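Local coordinates for protein endo-1,4-beta-xylanase (Uncultured bacterium, PDB 7AX7) that removes acetyl groups from acetylated xylan with the help of a cobalt ion, serving as the CE4 domain of a multidomain xylanase, at residues E3-L8 and F186-V191; A143-Q148 and W200-G205. All blocks are in the same frame, centred on the assembly; numbering follows the deposited sequence.

Contact 1 of 2, residues E3-L8 and F186-V191; sequences EKLIAL and FEKKGV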
loop_
_atom_site.group_PDB
_atom_site.type_symbol
_atom_site.label_atom_id
_atom_site.label_comp_id
_atom_site.label_asym_id
_atom_site.label_seq_id
_atom_site.Cartn_x
_atom_site.Cartn_y
_atom_site.Cartn_z
ATOM N N GLU A 3 -21.255 -7.075 3.557
ATOM C CA GLU A 3 -20.213 -6.360 2.823
ATOM C C GLU A 3 -18.977 -7.238 2.653
ATOM O O GLU A 3 -18.579 -7.958 3.571
ATOM C CB GLU A 3 -19.835 -5.066 3.554
ATOM C CG GLU A 3 -20.213 -3.765 2.829
ATOM C CD GLU A 3 -19.789 -2.496 3.587
ATOM O OE1 GLU A 3 -20.198 -1.387 3.177
ATOM O OE2 GLU A 3 -19.051 -2.602 4.591
ATOM N N LYS A 4 -18.381 -7.181 1.464
ATOM C CA LYS A 4 -17.163 -7.917 1.134
ATOM C C LYS A 4 -16.081 -6.893 0.826
ATOM O O LYS A 4 -16.203 -6.139 -0.144
ATOM C CB LYS A 4 -17.377 -8.845 -0.067
ATOM C CG LYS A 4 -18.452 -9.881 0.129
ATOM C CD LYS A 4 -18.773 -10.616 -1.164
ATOM C CE LYS A 4 -19.839 -11.696 -0.931
ATOM N NZ LYS A 4 -21.134 -11.153 -0.367
ATOM N N LEU A 5 -15.040 -6.853 1.656
ATOM C CA LEU A 5 -14.080 -5.759 1.636
ATOM C C LEU A 5 -12.798 -6.166 0.924
ATOM O O LEU A 5 -12.295 -7.277 1.118
ATOM C CB LEU A 5 -13.752 -5.297 3.058
ATOM C CG LEU A 5 -14.937 -4.873 3.928
ATOM C CD1 LEU A 5 -14.436 -4.306 5.257
ATOM C CD2 LEU A 5 -15.835 -3.862 3.191
ATOM N N ILE A 6 -12.271 -5.253 0.103
ATOM C CA ILE A 6 -10.972 -5.417 -0.545
ATOM C C ILE A 6 -10.154 -4.155 -0.315
ATOM O O ILE A 6 -10.675 -3.035 -0.402
ATOM C CB ILE A 6 -11.093 -5.703 -2.057
ATOM C CG1 ILE A 6 -11.727 -7.065 -2.299
ATOM C CG2 ILE A 6 -9.716 -5.751 -2.688
ATOM C CD1 ILE A 6 -10.749 -8.211 -2.111
ATOM N N ALA A 7 -8.873 -4.334 -0.026
ATOM C CA ALA A 7 -7.965 -3.217 0.219
ATOM C C ALA A 7 -6.921 -3.239 -0.890
ATOM O O ALA A 7 -5.954 -4.009 -0.819
ATOM C CB ALA A 7 -7.329 -3.314 1.605
ATOM N N LEU A 8 -7.146 -2.422 -1.925
ATOM C CA LEU A 8 -6.144 -2.216 -2.961
ATOM C C LEU A 8 -5.030 -1.334 -2.416
ATOM O O LEU A 8 -5.300 -0.288 -1.822
ATOM C CB LEU A 8 -6.772 -1.566 -4.196
ATOM C CG LEU A 8 -7.593 -2.419 -5.162
ATOM C CD1 LEU A 8 -8.135 -1.544 -6.296
ATOM C CD2 LEU A 8 -6.766 -3.563 -5.727
ATOM N N PHE A 186 -9.594 -2.652 8.745
ATOM C CA PHE A 186 -9.592 -3.138 10.120
ATOM C C PHE A 186 -10.732 -2.525 10.927
ATOM O O PHE A 186 -11.399 -3.227 11.693
ATOM C CB PHE A 186 -8.236 -2.869 10.771
ATOM C CG PHE A 186 -7.161 -3.824 10.321
ATOM C CD1 PHE A 186 -7.045 -5.073 10.898
ATOM C CD2 PHE A 186 -6.290 -3.480 9.296
ATOM C CE1 PHE A 186 -6.066 -5.963 10.478
ATOM C CE2 PHE A 186 -5.305 -4.359 8.877
ATOM C CZ PHE A 186 -5.193 -5.602 9.467
ATOM N N GLU A 187 -10.980 -1.225 10.756
ATOM C CA GLU A 187 -12.083 -0.584 11.469
ATOM C C GLU A 187 -13.402 -1.312 11.210
ATOM O O GLU A 187 -14.147 -1.629 12.145
ATOM C CB GLU A 187 -12.179 0.887 11.057
ATOM C CG GLU A 187 -13.013 1.776 11.993
ATOM C CD GLU A 187 -14.514 1.544 11.861
ATOM O OE1 GLU A 187 -15.211 1.563 12.902
ATOM O OE2 GLU A 187 -14.996 1.341 10.718
ATOM N N LYS A 188 -13.703 -1.592 9.936
ATOM C CA LYS A 188 -15.022 -2.122 9.600
ATOM C C LYS A 188 -15.164 -3.590 9.994
ATOM O O LYS A 188 -16.275 -4.046 10.281
ATOM C CB LYS A 188 -15.309 -1.917 8.107
ATOM C CG LYS A 188 -15.533 -0.455 7.715
ATOM C CD LYS A 188 -15.702 -0.298 6.195
ATOM C CE LYS A 188 -15.846 1.170 5.758
ATOM N NZ LYS A 188 -17.152 1.795 6.136
ATOM N N LYS A 189 -14.061 -4.342 10.038
ATOM C CA LYS A 189 -14.125 -5.716 10.520
ATOM C C LYS A 189 -14.052 -5.809 12.040
ATOM O O LYS A 189 -14.182 -6.914 12.581
ATOM C CB LYS A 189 -13.000 -6.563 9.904
ATOM C CG LYS A 189 -13.095 -6.787 8.379
ATOM C CD LYS A 189 -14.367 -7.545 8.017
ATOM C CE LYS A 189 -14.389 -7.946 6.553
ATOM N NZ LYS A 189 -15.699 -8.551 6.166
ATOM N N GLY A 190 -13.848 -4.690 12.735
ATOM C CA GLY A 190 -13.718 -4.741 14.185
ATOM C C GLY A 190 -12.508 -5.521 14.654
ATOM O O GLY A 190 -12.584 -6.244 15.655
ATOM N N VAL A 191 -11.387 -5.399 13.946
ATOM C CA VAL A 191 -10.166 -6.135 14.256
ATOM C C VAL A 191 -9.083 -5.137 14.649
ATOM O O VAL A 191 -8.908 -4.113 13.980
ATOM C CB VAL A 191 -9.710 -6.997 13.063
ATOM C CG1 VAL A 191 -8.299 -7.557 13.309
ATOM C CG2 VAL A 191 -10.719 -8.116 12.797
HETATM O O HOH W 1 -17.607 -6.552 6.144
#

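Contact 2 of 2, residues A143-Q148 and W200-G205; sequences AAKDGQ and WSNANG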
loop_
_atom_site.group_PDB
_atom_site.type_symbol
_atom_site.label_atom_id
_atom_site.label_comp_id
_atom_site.label_asym_id
_atom_site.label_seq_id
_atom_site.Cartn_x
_atom_site.Cartn_y
_atom_site.Cartn_z
ATOM N N ALA A 143 -6.908 -13.136 -6.559
ATOM C CA ALA A 143 -6.479 -12.984 -5.177
ATOM C C ALA A 143 -7.588 -12.461 -4.276
ATOM O O ALA A 143 -7.483 -12.561 -3.050
ATOM C CB ALA A 143 -5.275 -12.046 -5.107
ATOM N N ALA A 144 -8.651 -11.924 -4.858
ATOM C CA ALA A 144 -9.685 -11.270 -4.080
ATOM C C ALA A 144 -10.425 -12.280 -3.229
ATOM O O ALA A 144 -10.834 -13.339 -3.709
ATOM C CB ALA A 144 -10.672 -10.547 -4.998
ATOM N N LYS A 145 -10.586 -11.946 -1.958
ATOM C CA LYS A 145 -11.602 -12.548 -1.116
ATOM C C LYS A 145 -11.898 -11.541 -0.022
ATOM O O LYS A 145 -11.145 -10.579 0.178
ATOM C CB LYS A 145 -11.170 -13.910 -0.552
ATOM C CG LYS A 145 -9.939 -13.901 0.315
ATOM C CD LYS A 145 -9.562 -15.322 0.717
ATOM C CE LYS A 145 -8.071 -15.463 1.032
ATOM N NZ LYS A 145 -7.661 -14.803 2.314
ATOM N N ASP A 146 -13.030 -11.742 0.644
ATOM C CA ASP A 146 -13.462 -10.843 1.710
ATOM C C ASP A 146 -12.333 -10.598 2.706
ATOM O O ASP A 146 -11.767 -11.544 3.255
ATOM C CB ASP A 146 -14.671 -11.453 2.417
ATOM C CG ASP A 146 -15.310 -10.503 3.399
ATOM O OD1 ASP A 146 -14.999 -9.292 3.361
ATOM O OD2 ASP A 146 -16.133 -10.973 4.207
ATOM N N GLY A 147 -11.998 -9.326 2.925
ATOM C CA GLY A 147 -10.983 -8.944 3.889
ATOM C C GLY A 147 -9.557 -8.919 3.381
ATOM O O GLY A 147 -8.648 -8.610 4.162
ATOM N N GLN A 148 -9.331 -9.197 2.096
ATOM C CA GLN A 148 -7.980 -9.381 1.570
ATOM C C GLN A 148 -7.321 -8.057 1.199
ATOM O O GLN A 148 -7.965 -7.139 0.676
ATOM C CB GLN A 148 -8.005 -10.289 0.338
ATOM C CG GLN A 148 -6.640 -10.838 -0.070
ATOM C CD GLN A 148 -6.074 -11.828 0.952
ATOM O OE1 GLN A 148 -6.819 -12.427 1.732
ATOM N NE2 GLN A 148 -4.758 -11.998 0.947
ATOM N N TRP A 200 0.173 -8.928 8.407
ATOM C CA TRP A 200 -1.209 -9.139 7.992
ATOM C C TRP A 200 -1.333 -9.166 6.473
ATOM O O TRP A 200 -0.760 -8.322 5.781
ATOM C CB TRP A 200 -2.113 -8.015 8.503
ATOM C CG TRP A 200 -2.220 -7.807 9.978
ATOM C CD1 TRP A 200 -1.417 -7.025 10.762
ATOM C CD2 TRP A 200 -3.236 -8.330 10.837
ATOM N NE1 TRP A 200 -1.862 -7.048 12.069
ATOM C CE2 TRP A 200 -2.977 -7.844 12.142
ATOM C CE3 TRP A 200 -4.335 -9.176 10.637
ATOM C CZ2 TRP A 200 -3.777 -8.181 13.242
ATOM C CZ3 TRP A 200 -5.135 -9.502 11.735
ATOM C CH2 TRP A 200 -4.850 -9.006 13.016
ATOM N N SER A 201 -2.115 -10.118 5.962
ATOM C CA SER A 201 -2.583 -10.089 4.583
ATOM C C SER A 201 -4.099 -10.031 4.466
ATOM O O SER A 201 -4.610 -9.736 3.379
ATOM C CB SER A 201 -2.068 -11.314 3.810
ATOM O OG SER A 201 -0.655 -11.293 3.753
ATOM N N ASN A 202 -4.822 -10.306 5.547
ATOM C CA ASN A 202 -6.276 -10.308 5.571
ATOM C C ASN A 202 -6.694 -9.904 6.974
ATOM O O ASN A 202 -6.061 -10.310 7.952
ATOM C CB ASN A 202 -6.844 -11.688 5.202
ATOM C CG ASN A 202 -8.352 -11.673 4.988
ATOM O OD1 ASN A 202 -9.121 -11.469 5.929
ATOM N ND2 ASN A 202 -8.781 -11.914 3.750
ATOM N N ALA A 203 -7.742 -9.089 7.074
ATOM C CA ALA A 203 -8.198 -8.680 8.396
ATOM C C ALA A 203 -8.457 -9.863 9.333
ATOM O O ALA A 203 -8.486 -9.672 10.554
ATOM C CB ALA A 203 -9.449 -7.817 8.265
ATOM N N ASN A 204 -8.637 -11.081 8.804
ATOM C CA ASN A 204 -8.822 -12.246 9.669
ATOM C C ASN A 204 -7.511 -12.802 10.229
ATOM O O ASN A 204 -7.551 -13.692 11.086
ATOM C CB ASN A 204 -9.588 -13.358 8.936
ATOM C CG ASN A 204 -8.759 -14.046 7.860
ATOM O OD1 ASN A 204 -7.538 -13.881 7.781
ATOM N ND2 ASN A 204 -9.428 -14.842 7.032
ATOM N N GLY A 205 -6.362 -12.307 9.770
ATOM C CA GLY A 205 -5.081 -12.634 10.378
ATOM C C GLY A 205 -4.601 -14.061 10.215
ATOM O O GLY A 205 -3.656 -14.462 10.906
#

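Contact 1 of 2, residues E3-L8 and F186-V191
Leu5 packs against the aliphatic parts of Lys188 and Lys189 in a small strand-to-helix contact, where the start of strand 4-11 meets the last turn of helix 182-189 near the protein surface. Methyl CD1 of Leu5 does most of the touching: it lies 3.8 Å from CB of Lys188, and the same CD1 is 3.9 Å from CE of Lys189. Leucine suits the place because it is buried and offers a branched, greasy tip to methylenes rather than to charges. Lys188 crosses the leucine at about a right angle and carries its ammonium group along the surface toward the Glu3 side, whereas Lys189 slides past it in the opposite direction. A bend at chi2 (-62°) turns the Lys189 chain so that CE reaches the leucine and NZ comes beside the strand. There a water receives a bond from Lys189 NZ at 2.8 Å and donates to the carbonyl O of Glu3 at 3.1 Å, while the main charge partner of NZ is Asp146. Glu3 OE2 and Lys188 NZ stay 5.0 Å apart, so any attraction is probably loose. Gly190 ends the helix in a Schellman motif, with Val191 N bonded to Phe186 O and Gly190 N to Glu187 O; its positive phi is easy for a residue without a side chain. Leu185 of the same helix and Val180 also cover Leu5. In this NodB homology fold, a distorted (β/α) barrel in relatives, this end of the strand lies between strands 177-179 and 148-153, with the cobalt ligand Asp12 just beyond its other end.

Contact 2 of 2, residues A143-Q148 and W200-G205
Gln148 OE1 is gripped by two donors from opposite faces of its amide plane, Lys145 NZ at 2.6 Å and, from across the contact, Asn202 ND2 at 2.9 Å. The Asn202 bond is almost straight (176° at the hydrogen) and leaves in the plane of the asparagine amide. The other hydrogen of Asn202 ND2 goes to Asp146 O at 3.0 Å, so both are spent on the 145-148 type II turn. CG of Asn202 lies anti to its backbone N (chi1 -170°), which lays the amide over Gly147. Asparagine suits the place because its other end works too: Asn202 OD1 takes the N-H of Asn204 on a lone pair at 2.9 Å, an Asx turn. Beside it Ala203 N donates to Gly147 O at 3.1 Å, and a single backbone bridge pairs Gln148 with Asn202, joining the loop between helix 133-143 and strand 148-153 to the segment after strand 199-200, near the C terminus. Glycine is called for at 147, where a CB would strike Asn202 OD1 and the preceding carbonyl. A leucine in place of Asn202 would probably leave Asp146 O without a donor across the contact, Gln148 OE1 with only Lys145 of its two, and Asn204 N-H without its Asx-turn acceptor. Gln148 OE1, also facing a lysine, is likely to be polarised, and the buried Asn202 amide, with the bond from Ala203 N, joins two turns by directional bonds.

How the contacts relate
From the N terminus the chain enters strand 4-11, then runs through most of the domain before segment 143-148 leads from helix 133-143 into strand 148-153. After helix 159-174 and strand 177-179 comes helix 182-189, whose end closes the 177-residue loop of contact 1; the tail past strand 199-200 then closes the 51-residue loop of contact 2. The segments alternate, so the two loops cross. The centres of the two contacts lie about 8 Å apart, and they meet directly: Leu5 O is 2.7 Å from Gly147 N, a probable hydrogen bond, and Leu5 N is probably bonded to OD1 of Asp146. Together they join the first strand, last helix and C-terminal tail.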